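Local coordinates for cobalamin (Vitamin B12) biosynthesis CbiX protein (Marinobacter aquaeolei, PDB 3LYH) that probably binds a metal ion and acts as a CbiX-type chelatase of the lyase class in cobalamin (vitamin B12) biosynthesis, at residues L10-S15 and A38-M43; F65-L70 and V95-A100. One frame throughout, in Å; residues are numbered along the deposited sequence. Where two conformers were deposited one is given.

Contact 1 of 2, residues L10-S15 and A38-M43; sequences LLAHGS and AAIAYM
Ala12 and Gly14 both press on the Tyr42 ring, and here the packing is tight. Ala12 CB lies 3.9 Å from Tyr42 CD1, while Gly14, having no side chain, brings its CA to 3.6 Å from the same CD1. His13 O meets the ring at its edge, near the ring plane. The tyrosine reaches this place with CG anti to its carbonyl carbon (chi1 -64°), and its OH is held by a hydrogen bond to Glu25 OE2 on helix 18-34. Leu10 O accepts the Ala41 N-H at 2.8 Å and also receives the Ile40 CA-H; the same alternation follows with Ala12 N to Ala41 O (2.9 Å) and Met43 N to Ala12 O. This is the parallel pairing of a beta-alpha-beta unit, in which helix 18-34 carries the chain from strand 6-12 over to strand 38-42 and packs on the face bearing Leu10 and Ala12. The other face belongs to Leu11 and Ala41, against helix 50-59. Leu11 has its CG anti to the backbone N (chi1 -172°), which lays CD1 3.5 Å from Ala41 O. Beyond the strand ends things are looser: His13 and selenomethionine Met43 are partly exposed, and Met43 was modelled in two conformers, making its oblique approach to the imidazole doubtful. Firmer is the hydrogen bond between His13 ND1 and Glu44 OE2, with Phe71 packed edge-to-face on the ring.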
ATOM      1  N   LEU B  10       9.094  -6.879   8.061  1.00  9.23           N
ATOM      2  CA  LEU B  10       8.119  -6.218   7.172  1.00  8.43           C
ATOM      3  C   LEU B  10       7.312  -7.313   6.555  1.00 11.25           C
ATOM      4  O   LEU B  10       7.874  -8.144   5.852  1.00 13.47           O
ATOM      5  CB  LEU B  10       8.772  -5.357   6.104  1.00  8.81           C
ATOM      6  CG  LEU B  10       9.688  -4.253   6.597  1.00 11.61           C
ATOM      7  CD1 LEU B  10      10.320  -3.429   5.467  1.00 14.35           C
ATOM      8  CD2 LEU B  10       9.025  -3.370   7.591  1.00 22.96           C
ATOM      9  N   LEU B  11       6.007  -7.344   6.831  1.00  9.95           N
ATOM     10  CA  LEU B  11       5.165  -8.483   6.446  1.00  8.75           C
ATOM     11  C   LEU B  11       4.259  -8.140   5.292  1.00  8.99           C
ATOM     12  O   LEU B  11       3.421  -7.269   5.417  1.00 13.34           O
ATOM     13  CB  LEU B  11       4.336  -9.023   7.607  1.00 10.03           C
ATOM     14  CG  LEU B  11       3.574 -10.331   7.334  1.00 14.68           C
ATOM     15  CD1 LEU B  11       4.530 -11.438   7.110  1.00 12.99           C
ATOM     16  CD2 LEU B  11       2.621 -10.649   8.517  1.00 15.56           C
ATOM     17  N   ALA B  12       4.435  -8.901   4.185  1.00 11.82           N
ATOM     18  CA  ALA B  12       3.605  -8.717   2.952  1.00 13.94           C
ATOM     19  C   ALA B  12       2.759  -9.981   2.673  1.00 14.76           C
ATOM     20  O   ALA B  12       3.102 -11.050   3.149  1.00 15.25           O
ATOM     21  CB  ALA B  12       4.548  -8.418   1.726  1.00 13.28           C
ATOM     22  N   HIS B  13       1.671  -9.897   1.897  1.00 15.58           N
ATOM     23  CA  HIS B  13       1.187 -11.127   1.166  1.00 17.59           C
ATOM     24  C   HIS B  13       2.150 -11.541   0.092  1.00 16.52           C
ATOM     25  O   HIS B  13       2.664 -10.686  -0.636  1.00 21.52           O
ATOM     26  CB  HIS B  13      -0.144 -10.871   0.445  1.00 21.41           C
ATOM     27  CG  HIS B  13      -1.344 -11.060   1.293  1.00 18.86           C
ATOM     28  ND1 HIS B  13      -1.520 -12.170   2.092  1.00 26.17           N
ATOM     29  CD2 HIS B  13      -2.440 -10.282   1.475  1.00 24.44           C
ATOM     30  CE1 HIS B  13      -2.658 -12.054   2.754  1.00 29.36           C
ATOM     31  NE2 HIS B  13      -3.234 -10.917   2.398  1.00 31.38           N
ATOM     32  N   GLY B  14       2.338 -12.847  -0.077  1.00 16.39           N
ATOM     33  CA  GLY B  14       3.159 -13.395  -1.156  1.00 17.67           C
ATOM     34  C   GLY B  14       2.312 -13.766  -2.360  1.00 17.18           C
ATOM     35  O   GLY B  14       1.092 -13.659  -2.349  1.00 23.97           O
ATOM     36  N   SER B  15       2.985 -14.250  -3.382  1.00 19.97           N
ATOM     37  CA  SER B  15       2.337 -14.561  -4.628  1.00 15.76           C
ATOM     38  C   SER B  15       3.354 -15.336  -5.388  1.00 19.09           C
ATOM     39  O   SER B  15       4.565 -15.203  -5.146  1.00 22.35           O
ATOM     40  CB  SER B  15       1.954 -13.269  -5.359  1.00 21.38           C
ATOM     41  OG  SER B  15       1.315 -13.560  -6.600  1.00 19.10           O
ATOM     42  N   ALA B  38      16.533  -5.965  10.001  1.00 11.30           N
ATOM     43  CA  ALA B  38      15.244  -5.747   9.350  1.00 12.00           C
ATOM     44  C   ALA B  38      15.158  -6.627   8.097  1.00 11.55           C
ATOM     45  O   ALA B  38      16.125  -6.763   7.380  1.00 14.42           O
ATOM     46  CB  ALA B  38      15.011  -4.210   9.062  1.00 12.36           C
ATOM     47  N   ALA B  39      13.993  -7.266   7.897  1.00 10.07           N
ATOM     48  CA  ALA B  39      13.828  -8.213   6.781  1.00 11.58           C
ATOM     49  C   ALA B  39      12.383  -8.216   6.313  1.00 11.22           C
ATOM     50  O   ALA B  39      11.467  -7.938   7.120  1.00 13.51           O
ATOM     51  CB  ALA B  39      14.235  -9.601   7.215  1.00 12.62           C
ATOM     52  N   ILE B  40      12.189  -8.499   5.042  1.00 11.48           N
ATOM     53  CA  ILE B  40      10.818  -8.733   4.541  1.00 12.45           C
ATOM     54  C   ILE B  40      10.491 -10.217   4.702  1.00 11.45           C
ATOM     55  O   ILE B  40      11.385 -11.075   4.600  1.00 14.10           O
ATOM     56  CB  ILE B  40      10.618  -8.331   3.045  1.00 11.64           C
ATOM     57  CG1 ILE B  40       9.147  -8.359   2.679  1.00 14.05           C
ATOM     58  CG2 ILE B  40      11.503  -9.203   2.073  1.00 14.62           C
ATOM     59  CD1 ILE B  40       8.793  -7.675   1.391  1.00 14.93           C
ATOM     60  N   ALA B  41       9.222 -10.490   5.009  1.00 10.98           N
ATOM     61  CA  ALA B  41       8.708 -11.851   5.025  1.00 10.30           C
ATOM     62  C   ALA B  41       7.319 -11.822   4.402  1.00 11.95           C
ATOM     63  O   ALA B  41       6.638 -10.780   4.368  1.00 10.68           O
ATOM     64  CB  ALA B  41       8.666 -12.451   6.449  1.00 10.53           C
ATOM     65  N   TYR B  42       6.921 -12.984   3.883  1.00 13.60           N
ATOM     66  CA  TYR B  42       5.659 -13.155   3.209  1.00 13.35           C
ATOM     67  C   TYR B  42       4.763 -14.135   3.999  1.00 13.71           C
ATOM     68  O   TYR B  42       5.205 -15.179   4.451  1.00 14.49           O
ATOM     69  CB  TYR B  42       5.888 -13.721   1.808  1.00 13.26           C
ATOM     70  CG  TYR B  42       6.657 -12.778   0.915  1.00 11.15           C
ATOM     71  CD1 TYR B  42       6.011 -11.717   0.326  1.00 13.51           C
ATOM     72  CD2 TYR B  42       8.009 -12.978   0.644  1.00 18.44           C
ATOM     73  CE1 TYR B  42       6.705 -10.835  -0.503  1.00 16.37           C
ATOM     74  CE2 TYR B  42       8.718 -12.104  -0.196  1.00 15.77           C
ATOM     75  CZ  TYR B  42       8.044 -11.046  -0.758  1.00 22.21           C
ATOM     76  OH  TYR B  42       8.692 -10.173  -1.582  1.00 27.41           O
HETATM   77  N   MSE B  43       3.514 -13.747   4.147  1.00 14.46           N
HETATM   78  CA  MSE B  43       2.499 -14.518   4.875  0.50 16.23           C
HETATM   79  C   MSE B  43       2.292 -15.908   4.240  1.00 17.40           C
HETATM   80  O   MSE B  43       2.096 -16.883   4.943  1.00 16.71           O
HETATM   81  CB  MSE B  43       1.193 -13.701   4.918  0.50 16.44           C
HETATM   82  CG  MSE B  43       0.121 -14.110   5.961  0.50 15.75           C
HETATM   83 SE   MSE B  43      -1.310 -12.795   6.012  0.38 17.91          SE
HETATM   84  CE  MSE B  43      -0.101 -11.435   5.585  0.50  2.56           C
TER

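Contact 2 of 2, residues F65-L70 and V95-A100; sequences FTVVPL and VTIRLA
Arg98 O is gripped by two groups of the neighbouring strand: the N-H of Val67 at 2.9 Å, close to the direction in which the carbonyl points, and the CA-H of Thr66, with Thr66 CA 3.3 Å from the oxygen. Further on, Val67 O takes the N-H of Ala100 at 2.8 Å. By contrast, Arg98 N reaches Phe65 O from a position tilted 33° out of the carbonyl plane. The side chains of Thr66 and Arg98 run next to each other in the same direction. After an extended start the arginine bends at chi3 (78°), turning one face of its guanidinium over the methyl of Thr66, whose CG2 lies 3.6 Å from NH2. That nitrogen makes a salt bridge with Glu120 of the second subunit and a hydrogen bond with Ser124 of that subunit; Thr66 OG1 bonds to His6 and to the same Ser124. The face with Thr66 and Arg98 thus joins the dimer contact. The opposite face, with Phe65, Val67 and Ile97, is mainly apolar: Val67 CG2 is squeezed to 3.5 Å from Ile97 CG2, and Phe65 CE1 touches Val95 CG1 at 3.7 Å while Thr96 O lies at the edge of the ring. Helices 50-59 and 78-93 pack on this side. Linked through helix 78-93, strands 64-69 and 96-99 form a beta-alpha-beta crossover at one margin of the parallel sheet of an alpha/beta fold.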
ATOM      1  N   PHE B  65      10.943  -9.219  18.474  1.00 14.97           N
ATOM      2  CA  PHE B  65      10.547  -8.915  17.108  1.00 13.15           C
ATOM      3  C   PHE B  65       9.404  -7.926  17.114  1.00 14.57           C
ATOM      4  O   PHE B  65       8.622  -7.903  18.059  1.00 14.26           O
ATOM      5  CB  PHE B  65      10.071 -10.194  16.386  1.00 13.87           C
ATOM      6  CG  PHE B  65      11.134 -11.243  16.260  1.00 10.86           C
ATOM      7  CD1 PHE B  65      11.447 -12.060  17.349  1.00 14.69           C
ATOM      8  CD2 PHE B  65      11.764 -11.493  15.045  1.00 11.80           C
ATOM      9  CE1 PHE B  65      12.461 -13.039  17.242  1.00 17.55           C
ATOM     10  CE2 PHE B  65      12.745 -12.457  14.914  1.00 12.49           C
ATOM     11  CZ  PHE B  65      13.095 -13.257  16.016  1.00 15.34           C
ATOM     12  N   THR B  66       9.307  -7.149  16.044  1.00 13.35           N
ATOM     13  CA  THR B  66       8.120  -6.347  15.745  1.00 11.87           C
ATOM     14  C   THR B  66       7.793  -6.599  14.277  1.00 12.52           C
ATOM     15  O   THR B  66       8.645  -6.422  13.419  1.00 14.28           O
ATOM     16  CB  THR B  66       8.306  -4.851  16.021  1.00 16.52           C
ATOM     17  OG1 THR B  66       8.579  -4.685  17.431  1.00 18.05           O
ATOM     18  CG2 THR B  66       7.065  -4.025  15.624  1.00 16.81           C
ATOM     19  N   VAL B  67       6.578  -7.080  14.053  1.00 12.97           N
ATOM     20  CA  VAL B  67       5.986  -7.241  12.708  1.00 11.79           C
ATOM     21  C   VAL B  67       5.294  -5.972  12.318  1.00 11.77           C
ATOM     22  O   VAL B  67       4.378  -5.511  13.026  1.00 12.87           O
ATOM     23  CB  VAL B  67       5.016  -8.431  12.679  1.00 13.89           C
ATOM     24  CG1 VAL B  67       4.306  -8.536  11.334  1.00 13.09           C
ATOM     25  CG2 VAL B  67       5.776  -9.761  12.963  1.00 13.65           C
ATOM     26  N   VAL B  68       5.757  -5.397  11.211  1.00 12.16           N
ATOM     27  CA  VAL B  68       5.174  -4.170  10.605  1.00 11.26           C
ATOM     28  C   VAL B  68       4.463  -4.633   9.303  1.00  8.89           C
ATOM     29  O   VAL B  68       5.141  -4.941   8.301  1.00 10.20           O
ATOM     30  CB  VAL B  68       6.227  -3.113  10.254  1.00 10.51           C
ATOM     31  CG1 VAL B  68       5.571  -1.868   9.642  1.00 10.81           C
ATOM     32  CG2 VAL B  68       7.048  -2.705  11.488  1.00 15.71           C
ATOM     33  N   PRO B  69       3.103  -4.690   9.332  1.00  8.43           N
ATOM     34  CA  PRO B  69       2.394  -5.119   8.114  1.00 10.48           C
ATOM     35  C   PRO B  69       2.509  -4.133   6.964  1.00 12.15           C
ATOM     36  O   PRO B  69       2.174  -2.961   7.107  1.00 10.54           O
ATOM     37  CB  PRO B  69       0.955  -5.306   8.578  1.00 11.74           C
ATOM     38  CG  PRO B  69       1.011  -5.418  10.039  1.00 14.38           C
ATOM     39  CD  PRO B  69       2.161  -4.515  10.434  1.00 12.48           C
ATOM     40  N   LEU B  70       2.974  -4.597   5.810  1.00 11.31           N
ATOM     41  CA  LEU B  70       3.094  -3.790   4.590  1.00 11.81           C
ATOM     42  C   LEU B  70       1.758  -3.827   3.838  1.00 12.46           C
ATOM     43  O   LEU B  70       1.599  -4.431   2.753  1.00 11.56           O
ATOM     44  CB  LEU B  70       4.226  -4.251   3.678  1.00 14.41           C
ATOM     45  CG  LEU B  70       5.630  -4.079   4.201  1.00 15.68           C
ATOM     46  CD1 LEU B  70       6.651  -4.485   3.133  1.00 16.15           C
ATOM     47  CD2 LEU B  70       5.898  -2.658   4.758  1.00 18.61           C
ATOM     48  N   VAL B  95      10.003 -16.831  21.488  1.00 17.26           N
ATOM     49  CA  VAL B  95      10.286 -15.414  21.263  1.00 17.20           C
ATOM     50  C   VAL B  95       9.049 -14.574  21.564  1.00 15.40           C
ATOM     51  O   VAL B  95       7.963 -15.129  21.762  1.00 15.61           O
ATOM     52  CB  VAL B  95      10.754 -15.169  19.810  1.00 16.02           C
ATOM     53  CG1 VAL B  95      12.116 -15.916  19.563  1.00 19.24           C
ATOM     54  CG2 VAL B  95       9.715 -15.625  18.807  1.00 17.46           C
ATOM     55  N   THR B  96       9.275 -13.264  21.629  1.00 14.81           N
ATOM     56  CA  THR B  96       8.262 -12.221  21.839  1.00 16.30           C
ATOM     57  C   THR B  96       8.152 -11.401  20.539  1.00 14.18           C
ATOM     58  O   THR B  96       9.158 -10.879  20.041  1.00 14.42           O
ATOM     59  CB  THR B  96       8.616 -11.314  23.010  1.00 21.68           C
ATOM     60  OG1 THR B  96       8.785 -12.126  24.179  1.00 23.87           O
ATOM     61  CG2 THR B  96       7.495 -10.282  23.296  1.00 23.34           C
ATOM     62  N   ILE B  97       6.942 -11.328  19.994  1.00 14.24           N
ATOM     63  CA  ILE B  97       6.675 -10.637  18.730  1.00 12.78           C
ATOM     64  C   ILE B  97       5.512  -9.676  18.914  1.00 16.11           C
ATOM     65  O   ILE B  97       4.392 -10.122  19.165  1.00 16.97           O
ATOM     66  CB  ILE B  97       6.344 -11.628  17.584  1.00 12.94           C
ATOM     67  CG1 ILE B  97       7.364 -12.750  17.505  1.00 12.78           C
ATOM     68  CG2 ILE B  97       6.115 -10.904  16.205  1.00 12.40           C
ATOM     69  CD1 ILE B  97       6.923 -13.938  16.599  1.00 15.80           C
ATOM     70  N   ARG B  98       5.799  -8.376  18.801  1.00 13.45           N
ATOM     71  CA  ARG B  98       4.781  -7.350  18.793  1.00 15.48           C
ATOM     72  C   ARG B  98       4.244  -7.213  17.374  1.00 15.00           C
ATOM     73  O   ARG B  98       5.002  -7.255  16.428  1.00 13.82           O
ATOM     74  CB  ARG B  98       5.351  -6.020  19.245  1.00 16.49           C
ATOM     75  CG  ARG B  98       4.330  -4.922  19.280  1.00 18.18           C
ATOM     76  CD  ARG B  98       4.818  -3.677  20.043  1.00 22.70           C
ATOM     77  NE  ARG B  98       5.741  -2.836  19.287  1.00 29.54           N
ATOM     78  CZ  ARG B  98       5.380  -1.922  18.371  1.00 29.20           C
ATOM     79  NH1 ARG B  98       4.092  -1.715  18.053  1.00 25.46           N
ATOM     80  NH2 ARG B  98       6.320  -1.202  17.770  1.00 28.43           N
ATOM     81  N   LEU B  99       2.939  -7.025  17.255  1.00 13.46           N
ATOM     82  CA  LEU B  99       2.287  -6.770  15.977  1.00 13.40           C
ATOM     83  C   LEU B  99       1.970  -5.277  15.912  1.00 15.68           C
ATOM     84  O   LEU B  99       1.125  -4.776  16.658  1.00 14.46           O
ATOM     85  CB  LEU B  99       1.026  -7.642  15.875  1.00 14.86           C
ATOM     86  CG  LEU B  99       0.117  -7.383  14.672  1.00 16.57           C
ATOM     87  CD1 LEU B  99       0.956  -7.549  13.400  1.00 13.39           C
ATOM     88  CD2 LEU B  99      -1.103  -8.254  14.681  1.00 19.43           C
ATOM     89  N   ALA B 100       2.710  -4.539  15.081  1.00 14.01           N
ATOM     90  CA  ALA B 100       2.450  -3.130  14.852  1.00 15.30           C
ATOM     91  C   ALA B 100       1.213  -2.933  13.981  1.00 13.17           C
ATOM     92  O   ALA B 100       0.773  -3.872  13.301  1.00 13.27           O
ATOM     93  CB  ALA B 100       3.680  -2.485  14.206  1.00 13.97           C
TER

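Overall arrangement
Contact 1 and contact 2 come one after the other along the chain, and their centres lie about 12 Å apart in the same parallel sheet. The strand order is 38-42, 6-12, 64-69, 96-99, so contact 1 joins outer strand 38-42 to strand 6-12, and contact 2 joins outer strand 96-99 to strand 64-69. They meet where strands 6-12 and 64-69 adjoin: Leu11 N is 2.9 Å from Val68 O, a probable hydrogen bond, and Leu11 CB packs on Val67 CG1. Helix 50-59 packs against both. Each contact also touches the second subunit, contact 2 more extensively: the face bearing Leu10, Thr66 and Arg98 meets it, while helices 50-59 and 78-93 pack on the other.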